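Local coordinates for protein xylulose kinase (Escherichia coli, PDB 2ITM) that phosphorylates D-xylulose at the expense of ATP to give D-xylulose 5-phosphate, and accepts 1-deoxy-D-xylulose with lower efficiency, at residues A[23-28]-A[60-65]; A[38-43]-A[89-94]; A[80-85]-A[140-145]; A[387-392]-A[411-416]; A[401-406]-A[453-458]. All coordinates share one frame; numbering follows the deposited sequence.

Overall arrangement
From the N terminus, contact 1 closes the first loop, joining strand 23-30 at the margin of its sheet to the end of helix 45-62. Contact 2 opens inside that loop and closes beyond it, so the two cross; it pairs the short strands 42-43 and 93-94. Contact 3 crosses contact 2 in turn, and the two touch: Leu-90 N lies 2.9 Å from Leu-82 O. These three belong to the N-terminal FGGY domain. Contacts 4 and 5 follow far along the chain, cross each other, and have centres about 9 Å apart. They tie strands 390-393, 414-417 and 451-455 to helix 400-410, with centres about 39 to 51 Å from those of contacts 2 and 3.

Contact 1: A[23-28]-A[60-65]; sequences VVAAQT and GDQHSL
Gln-62 reaches across from the last turn of helix 45-62 to the backbone of Ala-26. Its CG stands anti to the carbonyl carbon (chi1 -77°) and the chain runs straight on beyond CG, which carries the amide clear of the helix and over the strand. There NE2 donates to Ala-26 O at 3.1 Å, with a bond angle of 152° at the hydrogen; the donor is tilted from the carbonyl plane. The other end of the same amide works through water 1, which donates to Gln-62 OE1 at 3.1 Å and weakly accepts from Ala-26 N at 3.4 Å. One side-chain amide thus addresses both polar atoms of one strand residue, by one direct bond and a weaker water-mediated link, which probably restrict its rotation. The methyl of Ala-25 supports it from beside, CB lying 3.7 Å from Gln-62 OE1. Gln-27, its chain bent at chi2, brings its own amide up to that of Gln-62 with the two planes 82° apart, nearly perpendicular. Farther along, Val-24 places CG1 over one face of the His-63 ring, where the chain has left the helix. Val-24 and Ala-25 both face Leu-16 on strand 11-17, which defines a classic beta bulge. Helix-on-sheet packing of this kind, at the outermost strand of a mixed sheet, belongs to the actin-like ATPase fold of the N-terminal FGGY domain.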
# COMPACT_ATOMS: atom_id res chain seq x y z
N VAL A 23 31.12 21.86 24.90
CA VAL A 23 30.06 22.79 24.69
C VAL A 23 29.68 23.34 26.06
O VAL A 23 29.34 22.63 26.94
CB VAL A 23 28.90 22.11 24.05
CG1 VAL A 23 27.78 23.05 23.80
CG2 VAL A 23 29.34 21.42 22.83
N VAL A 24 29.75 24.64 26.19
CA VAL A 24 29.49 25.35 27.40
C VAL A 24 28.15 26.05 27.34
O VAL A 24 27.54 26.32 28.35
CB VAL A 24 30.64 26.34 27.60
CG1 VAL A 24 30.25 27.47 28.40
CG2 VAL A 24 31.79 25.67 28.21
N ALA A 25 27.70 26.34 26.13
CA ALA A 25 26.44 26.99 25.88
C ALA A 25 26.03 26.88 24.43
O ALA A 25 26.85 26.81 23.56
CB ALA A 25 26.46 28.44 26.32
N ALA A 26 24.73 26.86 24.19
CA ALA A 26 24.15 26.78 22.87
C ALA A 26 22.95 27.68 22.73
O ALA A 26 22.33 28.03 23.70
CB ALA A 26 23.76 25.41 22.55
N GLN A 27 22.65 28.03 21.51
CA GLN A 27 21.53 28.86 21.23
C GLN A 27 21.04 28.63 19.82
O GLN A 27 21.81 28.52 18.91
CB GLN A 27 21.87 30.30 21.50
CG GLN A 27 20.72 31.24 21.43
CD GLN A 27 19.65 30.96 22.46
OE1 GLN A 27 19.87 31.15 23.62
NE2 GLN A 27 18.50 30.54 22.01
N THR A 28 19.72 28.55 19.67
CA THR A 28 19.09 28.33 18.38
C THR A 28 18.04 29.35 18.00
O THR A 28 17.33 29.87 18.83
CB THR A 28 18.43 26.95 18.32
OG1 THR A 28 19.41 25.93 18.27
CG2 THR A 28 17.80 26.75 17.07
N GLY A 60 25.03 35.27 24.56
CA GLY A 60 25.88 36.09 25.37
C GLY A 60 25.25 36.40 26.70
O GLY A 60 25.94 36.59 27.69
N ASP A 61 23.92 36.45 26.72
CA ASP A 61 23.16 36.52 27.96
C ASP A 61 23.49 35.34 28.87
O ASP A 61 23.73 35.52 30.03
CB ASP A 61 21.66 36.51 27.67
CG ASP A 61 21.20 37.74 26.90
OD1 ASP A 61 21.82 38.81 27.05
OD2 ASP A 61 20.22 37.72 26.14
N GLN A 62 23.46 34.15 28.29
CA GLN A 62 23.80 32.93 28.99
C GLN A 62 25.21 32.99 29.52
O GLN A 62 25.47 32.64 30.66
CB GLN A 62 23.69 31.72 28.08
CG GLN A 62 22.29 31.25 27.83
CD GLN A 62 22.26 30.06 26.89
OE1 GLN A 62 22.89 29.04 27.15
NE2 GLN A 62 21.50 30.18 25.81
N HIS A 63 26.13 33.41 28.68
CA HIS A 63 27.53 33.40 29.01
C HIS A 63 28.32 34.42 28.22
O HIS A 63 28.16 34.55 27.03
CB HIS A 63 28.14 32.02 28.81
CG HIS A 63 29.51 31.88 29.39
ND1 HIS A 63 29.79 31.07 30.46
CD2 HIS A 63 30.67 32.49 29.05
CE1 HIS A 63 31.07 31.18 30.76
NE2 HIS A 63 31.63 32.03 29.92
N SER A 64 29.21 35.12 28.91
CA SER A 64 30.08 36.08 28.27
C SER A 64 30.93 35.48 27.16
O SER A 64 31.46 34.39 27.29
CB SER A 64 30.93 36.83 29.28
OG SER A 64 31.98 37.53 28.67
N LEU A 65 31.06 36.21 26.09
CA LEU A 65 31.81 35.79 24.93
C LEU A 65 33.11 36.56 24.83
O LEU A 65 33.80 36.49 23.82
CB LEU A 65 30.97 36.00 23.68
CG LEU A 65 29.57 35.42 23.74
CD1 LEU A 65 28.84 35.61 22.42
CD2 LEU A 65 29.63 33.97 24.14
O HOH W 1 22.30 26.12 26.48

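Contact 2: A[38-43]-A[89-94]; sequences PLWSEQ and VLRPAI
A short antiparallel ladder joins Glu-42 to Ile-94 as a non-hydrogen-bonded pair and Gln-43 to Ala-93 as a hydrogen-bonded one. In the latter, Gln-43 N donates to Ala-93 O at 3.2 Å, while Ala-93 N returns a bond to Gln-43 O at 2.9 Å. Ala-93 O also receives a CA-H...O contact from Glu-42 CA at 3.1 Å. This ladder lies in the N-terminal FGGY domain near the sugar site, the side chain of Gln-43 being about 10 Å from the bound D-xylulose. On the face bearing Glu-42 and Ile-94, with CG anti to the carbonyl carbon (chi1 -70°) and the chain extended beyond it, Glu-42 brings OE2 to Arg-91 in a salt bridge. NH1 meets Glu-42 OE2 at 3.1 Å from above the carboxylate, 56° out of its plane, whereas OE2 lies close to the guanidinium plane; the bond from NH2 is longer and weak. The same OE2 has Arg-100 as a second partner, and Arg-91 NE pairs with Glu-139. Losing the carboxylate to an alanine here is likely to leave Arg-91 and Arg-100 without the acid they share, and the Pro-92 ring without the group packed against it. That ring now sits against the acid, with Pro-92 CB 3.7 Å from Glu-42 OE1. Ile-94 CD1 lies over one face of the guanidinium, 3.9 Å above its plane and displaced toward the rim.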
# COMPACT_ATOMS: atom_id res chain seq x y z
N PRO A 38 5.90 26.14 -7.19
CA PRO A 38 6.30 24.74 -7.17
C PRO A 38 7.76 24.57 -7.59
O PRO A 38 8.18 25.07 -8.62
CB PRO A 38 5.35 24.09 -8.18
CG PRO A 38 4.48 25.19 -8.70
CD PRO A 38 5.13 26.47 -8.40
N LEU A 39 8.52 23.88 -6.75
CA LEU A 39 9.93 23.63 -6.99
C LEU A 39 10.84 24.77 -6.58
O LEU A 39 12.04 24.70 -6.75
CB LEU A 39 10.19 23.39 -8.48
CG LEU A 39 9.65 22.10 -9.09
CD1 LEU A 39 10.15 21.94 -10.49
CD2 LEU A 39 10.00 20.89 -8.27
N TRP A 40 10.27 25.84 -6.04
CA TRP A 40 11.07 26.96 -5.61
C TRP A 40 11.27 26.86 -4.12
O TRP A 40 10.34 26.57 -3.36
CB TRP A 40 10.51 28.32 -5.98
CG TRP A 40 10.55 28.62 -7.42
CD1 TRP A 40 10.40 27.75 -8.45
CD2 TRP A 40 10.73 29.90 -8.02
NE1 TRP A 40 10.49 28.40 -9.65
CE2 TRP A 40 10.69 29.73 -9.41
CE3 TRP A 40 10.92 31.19 -7.51
CZ2 TRP A 40 10.82 30.78 -10.29
CZ3 TRP A 40 11.07 32.22 -8.39
CH2 TRP A 40 11.01 32.02 -9.76
N SER A 41 12.51 27.09 -3.71
CA SER A 41 12.88 27.10 -2.31
C SER A 41 13.87 28.22 -2.09
O SER A 41 14.99 28.17 -2.57
CB SER A 41 13.48 25.75 -1.91
OG SER A 41 13.54 25.60 -0.52
N GLU A 42 13.43 29.25 -1.36
CA GLU A 42 14.20 30.46 -1.27
C GLU A 42 14.23 30.99 0.17
O GLU A 42 13.33 30.74 0.96
CB GLU A 42 13.60 31.54 -2.17
CG GLU A 42 13.79 31.28 -3.66
CD GLU A 42 13.17 32.36 -4.51
OE1 GLU A 42 12.31 33.09 -3.97
OE2 GLU A 42 13.54 32.46 -5.66
N GLN A 43 15.28 31.73 0.48
CA GLN A 43 15.34 32.51 1.70
C GLN A 43 15.93 33.88 1.46
O GLN A 43 16.71 34.08 0.55
CB GLN A 43 16.12 31.76 2.78
CG GLN A 43 15.36 30.65 3.44
CD GLN A 43 16.22 29.75 4.29
OE1 GLN A 43 15.73 29.09 5.18
NE2 GLN A 43 17.50 29.72 4.00
N VAL A 89 21.85 42.72 -2.23
CA VAL A 89 21.23 41.45 -2.55
C VAL A 89 20.23 41.57 -3.70
O VAL A 89 19.21 42.23 -3.57
CB VAL A 89 20.60 40.80 -1.31
CG1 VAL A 89 19.67 39.70 -1.71
CG2 VAL A 89 21.67 40.26 -0.40
N LEU A 90 20.57 40.90 -4.78
CA LEU A 90 19.92 41.09 -6.06
C LEU A 90 18.58 40.36 -6.12
O LEU A 90 17.61 40.87 -6.64
CB LEU A 90 20.83 40.57 -7.17
CG LEU A 90 21.41 41.52 -8.20
CD1 LEU A 90 21.03 42.96 -7.95
CD2 LEU A 90 22.90 41.36 -8.37
N ARG A 91 18.56 39.14 -5.59
CA ARG A 91 17.35 38.36 -5.46
C ARG A 91 17.42 37.45 -4.26
O ARG A 91 18.46 37.34 -3.64
CB ARG A 91 17.10 37.54 -6.72
CG ARG A 91 17.95 36.29 -6.84
CD ARG A 91 17.87 35.59 -8.18
NE ARG A 91 16.51 35.24 -8.60
CZ ARG A 91 15.59 34.68 -7.82
NH1 ARG A 91 15.86 34.38 -6.58
NH2 ARG A 91 14.39 34.42 -8.31
N PRO A 92 16.32 36.81 -3.91
CA PRO A 92 16.35 35.86 -2.80
C PRO A 92 17.26 34.67 -3.10
O PRO A 92 17.42 34.29 -4.25
CB PRO A 92 14.87 35.41 -2.68
CG PRO A 92 14.11 36.51 -3.24
CD PRO A 92 14.95 37.05 -4.35
N ALA A 93 17.87 34.12 -2.06
CA ALA A 93 18.74 32.97 -2.21
C ALA A 93 17.99 31.74 -2.70
O ALA A 93 16.97 31.37 -2.17
CB ALA A 93 19.48 32.68 -0.92
N ILE A 94 18.53 31.13 -3.75
CA ILE A 94 18.00 29.89 -4.27
C ILE A 94 18.67 28.68 -3.64
O ILE A 94 19.83 28.42 -3.90
CB ILE A 94 18.20 29.85 -5.79
CG1 ILE A 94 17.57 31.06 -6.46
CG2 ILE A 94 17.69 28.55 -6.37
CD1 ILE A 94 17.92 31.16 -7.86

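Contact 3: A[80-85]-A[140-145]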
# COMPACT_ATOMS: atom_id res chain seq x y z
N ALA A 80 22.59 29.74 -3.70
CA ALA A 80 23.07 30.82 -4.54
C ALA A 80 22.67 32.22 -4.04
O ALA A 80 21.53 32.63 -4.15
CB ALA A 80 22.66 30.62 -5.96
N THR A 81 23.64 32.93 -3.49
CA THR A 81 23.45 34.32 -3.10
C THR A 81 24.07 35.28 -4.12
O THR A 81 25.27 35.32 -4.29
CB THR A 81 24.03 34.58 -1.70
OG1 THR A 81 23.58 33.59 -0.79
CG2 THR A 81 23.51 35.88 -1.14
N LEU A 82 23.22 36.06 -4.77
CA LEU A 82 23.64 36.97 -5.82
C LEU A 82 23.75 38.42 -5.35
O LEU A 82 22.76 39.04 -4.97
CB LEU A 82 22.68 36.92 -7.00
CG LEU A 82 22.41 35.64 -7.79
CD1 LEU A 82 22.47 35.93 -9.25
CD2 LEU A 82 23.32 34.51 -7.42
N LEU A 83 24.95 38.96 -5.43
CA LEU A 83 25.21 40.32 -5.01
C LEU A 83 25.61 41.19 -6.19
O LEU A 83 26.33 40.75 -7.07
CB LEU A 83 26.32 40.33 -3.96
CG LEU A 83 26.10 39.49 -2.72
CD1 LEU A 83 27.24 39.66 -1.77
CD2 LEU A 83 24.81 39.81 -2.04
N ASP A 84 25.15 42.44 -6.19
CA ASP A 84 25.72 43.44 -7.05
C ASP A 84 27.01 44.06 -6.57
O ASP A 84 27.56 43.66 -5.58
CB ASP A 84 24.69 44.53 -7.41
CG ASP A 84 24.40 45.48 -6.25
OD1 ASP A 84 25.14 45.48 -5.26
OD2 ASP A 84 23.45 46.27 -6.27
N ALA A 85 27.48 45.05 -7.31
CA ALA A 85 28.76 45.68 -7.07
C ALA A 85 28.76 46.49 -5.80
O ALA A 85 29.81 46.80 -5.27
CB ALA A 85 29.15 46.55 -8.23
N PRO A 140 17.39 37.98 -16.99
CA PRO A 140 18.62 38.53 -17.58
C PRO A 140 18.97 39.87 -16.97
O PRO A 140 20.14 40.24 -16.89
CB PRO A 140 18.25 38.68 -19.05
CG PRO A 140 16.80 38.74 -19.07
CD PRO A 140 16.32 37.85 -17.99
N GLU A 141 17.96 40.60 -16.53
CA GLU A 141 18.14 41.88 -15.90
C GLU A 141 18.89 41.77 -14.59
O GLU A 141 19.74 42.59 -14.29
CB GLU A 141 16.78 42.52 -15.67
CG GLU A 141 15.71 42.06 -16.64
CD GLU A 141 15.11 40.71 -16.28
OE1 GLU A 141 14.43 40.12 -17.14
OE2 GLU A 141 15.31 40.24 -15.15
N ILE A 142 18.56 40.75 -13.81
CA ILE A 142 19.33 40.39 -12.63
C ILE A 142 20.74 39.94 -12.96
O ILE A 142 21.69 40.41 -12.37
CB ILE A 142 18.63 39.28 -11.85
CG1 ILE A 142 17.23 39.69 -11.42
CG2 ILE A 142 19.48 38.82 -10.72
CD1 ILE A 142 17.20 40.79 -10.45
N PHE A 143 20.88 39.01 -13.90
CA PHE A 143 22.18 38.48 -14.26
C PHE A 143 23.17 39.57 -14.61
O PHE A 143 24.32 39.54 -14.20
CB PHE A 143 22.07 37.48 -15.41
CG PHE A 143 23.31 36.68 -15.63
CD1 PHE A 143 23.56 35.56 -14.88
CD2 PHE A 143 24.23 37.05 -16.58
CE1 PHE A 143 24.70 34.83 -15.08
CE2 PHE A 143 25.36 36.33 -16.79
CZ PHE A 143 25.60 35.21 -16.03
N ARG A 144 22.71 40.53 -15.40
CA ARG A 144 23.48 41.68 -15.82
C ARG A 144 24.17 42.40 -14.66
O ARG A 144 25.20 43.02 -14.84
CB ARG A 144 22.57 42.66 -16.55
CG ARG A 144 23.14 43.30 -17.79
CD ARG A 144 22.21 44.29 -18.48
NE ARG A 144 22.74 44.75 -19.76
CZ ARG A 144 22.05 45.42 -20.68
NH1 ARG A 144 20.77 45.72 -20.47
NH2 ARG A 144 22.63 45.78 -21.81
N GLN A 145 23.58 42.32 -13.47
CA GLN A 145 24.04 43.08 -12.32
C GLN A 145 24.93 42.29 -11.34
O GLN A 145 25.37 42.81 -10.34
CB GLN A 145 22.85 43.64 -11.55
CG GLN A 145 21.97 44.59 -12.29
CD GLN A 145 20.73 44.94 -11.49
OE1 GLN A 145 19.63 44.48 -11.79
NE2 GLN A 145 20.91 45.72 -10.45
O HOH W 2 26.68 45.08 -9.98
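Polar contact between Asp-84 and Gln-145 centres on one backbone atom, Gln-145 O. A CA-H...O contact brings Asp-84 CA to this oxygen at 3.4 Å, with an angle of 143° at the hydrogen. A solvent bridge adds a second approach: water 2 donates to Gln-145 O at 2.6 Å and accepts from Ala-85 N at 2.8 Å, so the two backbones are linked through a single water. Asp-84 CB merely packs beside the same oxygen, at 3.5 Å from Gln-145 O. The carboxylate of Asp-84 serves its own loop instead. Its CG lies between the backbone N and the carbonyl carbon (chi1 74°), the crowded position, and OD1 accepts from Arg-88 N. Apolar contact is lighter: Leu-82 CD1 meets Ile-142 CG2 at 4.4 Å, a loose touch. Leu-82 belongs to a broader apolar group with Leu-132 of helix 128-138 and Val-149 of strand 148-150. Within 140-145, Arg-144 N bonds to Pro-140 O at 3.0 Å and Gln-145 N to Ile-142 O at 2.9 Å. The chain then goes on to strand 148-150, the antiparallel partner of 81-83. With an area of only 155 Å² buried between the segments, a water-mediated link and no salt bridge between them, the chemistry implies a modest join whose polar part depends on backbone position more than on side-chain charge.

Contact 4: A[387-392]-A[411-416]; sequences PQSVTL and GQQLDY
Val-390, Leu-392 and Asp-415 carry the backbone ladder between two parallel strands. Val-390 N donates to Gln-413 O at 3.0 Å in a nearly straight bond (170° at the hydrogen); Asp-415 N then gives to Val-390 O at 3.0 Å, and Leu-392 N to Asp-415 O at 2.9 Å. On the face shared by Val-390, Leu-392, Leu-414 and Tyr-416, the Leu-414 side chain bridges its neighbours: CD2 lies 4.0 Å from Val-390 CB, and Leu-414 CB is 3.9 Å from Leu-392 CD2. Leu-392 O meets the edge of the Tyr-416 ring, 3.4 Å from CD1. Before the ladder, Ser-389 OG sits 2.9 Å from Asp-415 OD2; its still closer approach to Gln-413 OE1 is too short to be trusted in detail. Asp-415 has CG anti to the carbonyl carbon (chi1 -67°) and beside its own N, which leans the carboxylate back toward Ser-389, and its OD1 bonds with Ser-454 OG on strand 451-455. Replacing Asp-415 with an alanine would probably deprive Ser-454 OG of this acceptor and open a gap beside Ser-389. Farther out, helix 400-410 lays Leu-406 and Ala-407 against Leu-414, completing the beta-alpha-beta crossover from strand 390-393 to strand 414-417. The chemistry implies a division of labour: apolar groups seat the helix on one face, while Asp-415, on the other, links strand 414-417 to Ser-454 of strand 451-455 and has the Ser-389 hydroxyl nearby.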
# COMPACT_ATOMS: atom_id res chain seq x y z
N PRO A 387 36.48 1.12 4.63
CA PRO A 387 36.52 1.47 6.04
C PRO A 387 36.92 0.29 6.92
O PRO A 387 36.53 -0.83 6.65
CB PRO A 387 35.08 1.90 6.33
CG PRO A 387 34.28 1.32 5.27
CD PRO A 387 35.13 1.23 4.06
N GLN A 388 37.70 0.56 7.94
CA GLN A 388 37.92 -0.42 9.00
C GLN A 388 36.70 -0.55 9.88
O GLN A 388 36.36 -1.62 10.35
CB GLN A 388 39.09 0.01 9.87
CG GLN A 388 40.32 0.46 9.15
CD GLN A 388 41.37 0.97 10.10
OE1 GLN A 388 41.54 0.43 11.19
NE2 GLN A 388 42.07 2.02 9.71
N SER A 389 36.06 0.58 10.11
CA SER A 389 34.81 0.62 10.81
C SER A 389 33.96 1.74 10.26
O SER A 389 34.45 2.60 9.57
CB SER A 389 35.05 0.82 12.30
OG SER A 389 34.54 -0.26 13.05
N VAL A 390 32.68 1.70 10.59
CA VAL A 390 31.80 2.80 10.31
C VAL A 390 31.26 3.37 11.61
O VAL A 390 30.62 2.69 12.37
CB VAL A 390 30.67 2.37 9.39
CG1 VAL A 390 29.60 3.42 9.33
CG2 VAL A 390 31.19 2.08 8.02
N THR A 391 31.56 4.64 11.83
CA THR A 391 30.94 5.37 12.89
C THR A 391 29.47 5.54 12.72
O THR A 391 29.00 5.97 11.68
CB THR A 391 31.64 6.71 13.11
OG1 THR A 391 32.69 6.54 14.06
CG2 THR A 391 30.73 7.66 13.82
N LEU A 392 28.72 5.22 13.76
CA LEU A 392 27.29 5.17 13.68
C LEU A 392 26.70 6.10 14.73
O LEU A 392 26.87 5.90 15.90
CB LEU A 392 26.82 3.74 13.90
CG LEU A 392 25.37 3.36 13.68
CD1 LEU A 392 24.86 3.72 12.31
CD2 LEU A 392 25.20 1.91 13.93
N GLY A 411 27.70 -6.70 6.94
CA GLY A 411 29.04 -7.25 7.00
C GLY A 411 30.05 -6.24 7.51
O GLY A 411 31.24 -6.42 7.37
N GLN A 412 29.54 -5.17 8.09
CA GLN A 412 30.34 -4.03 8.47
C GLN A 412 30.38 -3.89 9.98
O GLN A 412 29.37 -3.99 10.64
CB GLN A 412 29.75 -2.78 7.87
CG GLN A 412 30.75 -1.74 7.52
CD GLN A 412 31.58 -2.12 6.33
OE1 GLN A 412 31.08 -2.74 5.40
NE2 GLN A 412 32.86 -1.72 6.35
N GLN A 413 31.57 -3.66 10.52
CA GLN A 413 31.70 -3.30 11.92
C GLN A 413 31.15 -1.90 12.20
O GLN A 413 31.63 -0.91 11.66
CB GLN A 413 33.15 -3.39 12.37
CG GLN A 413 33.39 -2.88 13.78
CD GLN A 413 34.83 -2.96 14.21
OE1 GLN A 413 35.43 -1.95 14.58
NE2 GLN A 413 35.39 -4.14 14.17
N LEU A 414 30.15 -1.81 13.07
CA LEU A 414 29.55 -0.52 13.37
C LEU A 414 29.87 -0.03 14.77
O LEU A 414 29.44 -0.61 15.76
CB LEU A 414 28.03 -0.58 13.13
CG LEU A 414 27.59 -1.18 11.80
CD1 LEU A 414 26.11 -1.27 11.71
CD2 LEU A 414 28.16 -0.41 10.68
N ASP A 415 30.62 1.07 14.84
CA ASP A 415 31.03 1.69 16.09
C ASP A 415 29.99 2.72 16.56
O ASP A 415 29.88 3.83 15.99
CB ASP A 415 32.34 2.44 15.93
CG ASP A 415 33.52 1.52 15.66
OD1 ASP A 415 33.52 0.39 16.18
OD2 ASP A 415 34.45 1.94 14.96
N TYR A 416 29.24 2.37 17.60
CA TYR A 416 28.28 3.29 18.18
C TYR A 416 28.95 4.30 19.10
O TYR A 416 29.68 3.94 20.01
CB TYR A 416 27.20 2.54 18.93
CG TYR A 416 26.08 3.41 19.42
CD1 TYR A 416 25.50 4.35 18.59
CD2 TYR A 416 25.61 3.30 20.70
CE1 TYR A 416 24.48 5.14 19.04
CE2 TYR A 416 24.59 4.08 21.15
CZ TYR A 416 24.03 5.00 20.32
OH TYR A 416 23.00 5.78 20.78
O HOH W 3 33.77 -2.27 8.96

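Contact 5: A[401-406]-A[453-458]; sequences YWRQML and QSHLPD
Arg-403 and His-455 join helix 400-410 to strand 451-455, the outermost strand of the mixed sheet in the C-terminal actin-like half of this FGGY kinase. Arg-403 meets the imidazole in two ways. Its CB lies over one ring face in a CH-pi contact, 3.8 Å from the centroid, and the chain, bent at chi3 (-58°), returns NE to the same ring. NE donates to His-455 NE2 at 3.1 Å, but from well off the ring plane, 37° out of it; the guanidinium and imidazole themselves are steeply inclined to each other. Beyond NE, Arg-403 NH2 donates to Gln-453 OE1 at 3.2 Å. Gln-453 has CG anti to its own N and a fully extended chain, which carries its amide from the strand to the arginine; the amide and guanidinium planes are 67° apart. Outside the two segments, Arg-403 NH1 bonds to Ala-397 O, and its cation rests on the ring of Tyr-416, so the charged end is held from several directions. Gln-404, the next helix residue, bends at chi2 and brings its amide to the edge of the imidazole and toward the backbone of Leu-456. Asp-458 then N-caps helix 459-479, with OD1 accepting from Arg-461 N, while its own N donates to Asp-408 OD1.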
# COMPACT_ATOMS: atom_id res chain seq x y z
N TYR A 401 19.60 -3.66 19.35
CA TYR A 401 19.12 -4.69 18.46
C TYR A 401 19.35 -4.32 17.00
O TYR A 401 19.84 -5.12 16.23
CB TYR A 401 17.65 -4.99 18.70
CG TYR A 401 17.13 -6.07 17.80
CD1 TYR A 401 17.80 -7.27 17.69
CD2 TYR A 401 15.99 -5.88 17.05
CE1 TYR A 401 17.34 -8.26 16.87
CE2 TYR A 401 15.52 -6.86 16.22
CZ TYR A 401 16.21 -8.05 16.14
OH TYR A 401 15.75 -9.05 15.32
N TRP A 402 18.98 -3.10 16.63
CA TRP A 402 18.99 -2.73 15.25
C TRP A 402 20.39 -2.50 14.73
O TRP A 402 20.73 -2.88 13.64
CB TRP A 402 18.12 -1.51 14.99
CG TRP A 402 17.91 -1.29 13.53
CD1 TRP A 402 17.44 -2.19 12.62
CD2 TRP A 402 18.17 -0.10 12.80
NE1 TRP A 402 17.40 -1.64 11.37
CE2 TRP A 402 17.84 -0.35 11.45
CE3 TRP A 402 18.66 1.16 13.14
CZ2 TRP A 402 17.98 0.61 10.46
CZ3 TRP A 402 18.79 2.09 12.16
CH2 TRP A 402 18.45 1.82 10.84
N ARG A 403 21.21 -1.89 15.57
CA ARG A 403 22.61 -1.69 15.26
C ARG A 403 23.28 -3.00 14.89
O ARG A 403 24.08 -3.06 13.97
CB ARG A 403 23.33 -1.04 16.44
CG ARG A 403 23.05 0.45 16.64
CD ARG A 403 24.11 1.16 17.44
NE ARG A 403 24.28 0.55 18.75
CZ ARG A 403 23.53 0.81 19.81
NH1 ARG A 403 22.54 1.67 19.73
NH2 ARG A 403 23.76 0.19 20.95
N GLN A 404 22.96 -4.05 15.64
CA GLN A 404 23.50 -5.36 15.37
C GLN A 404 22.94 -5.97 14.10
O GLN A 404 23.67 -6.57 13.34
CB GLN A 404 23.21 -6.30 16.52
CG GLN A 404 23.85 -7.64 16.35
CD GLN A 404 25.35 -7.55 16.38
OE1 GLN A 404 26.03 -8.13 15.55
NE2 GLN A 404 25.87 -6.83 17.36
N MET A 405 21.64 -5.83 13.92
CA MET A 405 21.01 -6.23 12.69
C MET A 405 21.68 -5.57 11.53
O MET A 405 21.93 -6.20 10.51
CB MET A 405 19.52 -5.91 12.70
CG MET A 405 18.84 -6.20 11.37
SD MET A 405 17.12 -5.76 11.28
CE MET A 405 16.45 -7.00 12.32
N LEU A 406 21.98 -4.28 11.67
CA LEU A 406 22.68 -3.53 10.63
C LEU A 406 24.06 -4.08 10.34
O LEU A 406 24.51 -4.09 9.22
CB LEU A 406 22.81 -2.07 11.02
CG LEU A 406 21.92 -1.05 10.34
CD1 LEU A 406 20.51 -1.53 10.29
CD2 LEU A 406 22.01 0.28 11.04
N GLN A 453 29.77 1.30 21.97
CA GLN A 453 29.69 -0.13 21.70
C GLN A 453 30.07 -0.43 20.26
O GLN A 453 29.66 0.27 19.34
CB GLN A 453 28.28 -0.67 21.98
CG GLN A 453 28.11 -2.17 21.71
CD GLN A 453 26.72 -2.69 21.97
OE1 GLN A 453 25.78 -1.93 22.12
NE2 GLN A 453 26.58 -4.00 22.02
N SER A 454 30.85 -1.48 20.06
CA SER A 454 31.28 -1.88 18.74
C SER A 454 30.59 -3.19 18.30
O SER A 454 30.68 -4.20 18.97
CB SER A 454 32.79 -2.06 18.71
OG SER A 454 33.42 -0.93 18.16
N HIS A 455 29.93 -3.14 17.16
CA HIS A 455 29.15 -4.26 16.67
C HIS A 455 29.85 -5.00 15.56
O HIS A 455 30.03 -4.47 14.48
CB HIS A 455 27.79 -3.80 16.20
CG HIS A 455 26.94 -3.25 17.29
ND1 HIS A 455 25.99 -4.00 17.94
CD2 HIS A 455 26.87 -2.01 17.83
CE1 HIS A 455 25.38 -3.26 18.84
NE2 HIS A 455 25.90 -2.05 18.80
N LEU A 456 30.24 -6.24 15.83
CA LEU A 456 30.76 -7.09 14.78
C LEU A 456 29.70 -7.95 14.15
O LEU A 456 28.83 -8.47 14.82
CB LEU A 456 31.93 -7.93 15.27
CG LEU A 456 33.30 -7.29 15.08
CD1 LEU A 456 34.17 -7.63 16.25
CD2 LEU A 456 33.95 -7.73 13.80
N PRO A 457 29.76 -8.08 12.84
CA PRO A 457 28.85 -8.94 12.10
C PRO A 457 28.91 -10.37 12.61
O PRO A 457 29.98 -10.94 12.72
CB PRO A 457 29.37 -8.87 10.67
CG PRO A 457 30.51 -7.92 10.70
CD PRO A 457 30.98 -7.79 12.08
N ASP A 458 27.75 -10.94 12.92
CA ASP A 458 27.65 -12.36 13.18
C ASP A 458 27.69 -13.16 11.89
O ASP A 458 26.91 -12.92 10.99
CB ASP A 458 26.41 -12.69 13.99
CG ASP A 458 26.30 -14.16 14.29
OD1 ASP A 458 25.55 -14.85 13.60
OD2 ASP A 458 26.92 -14.71 15.20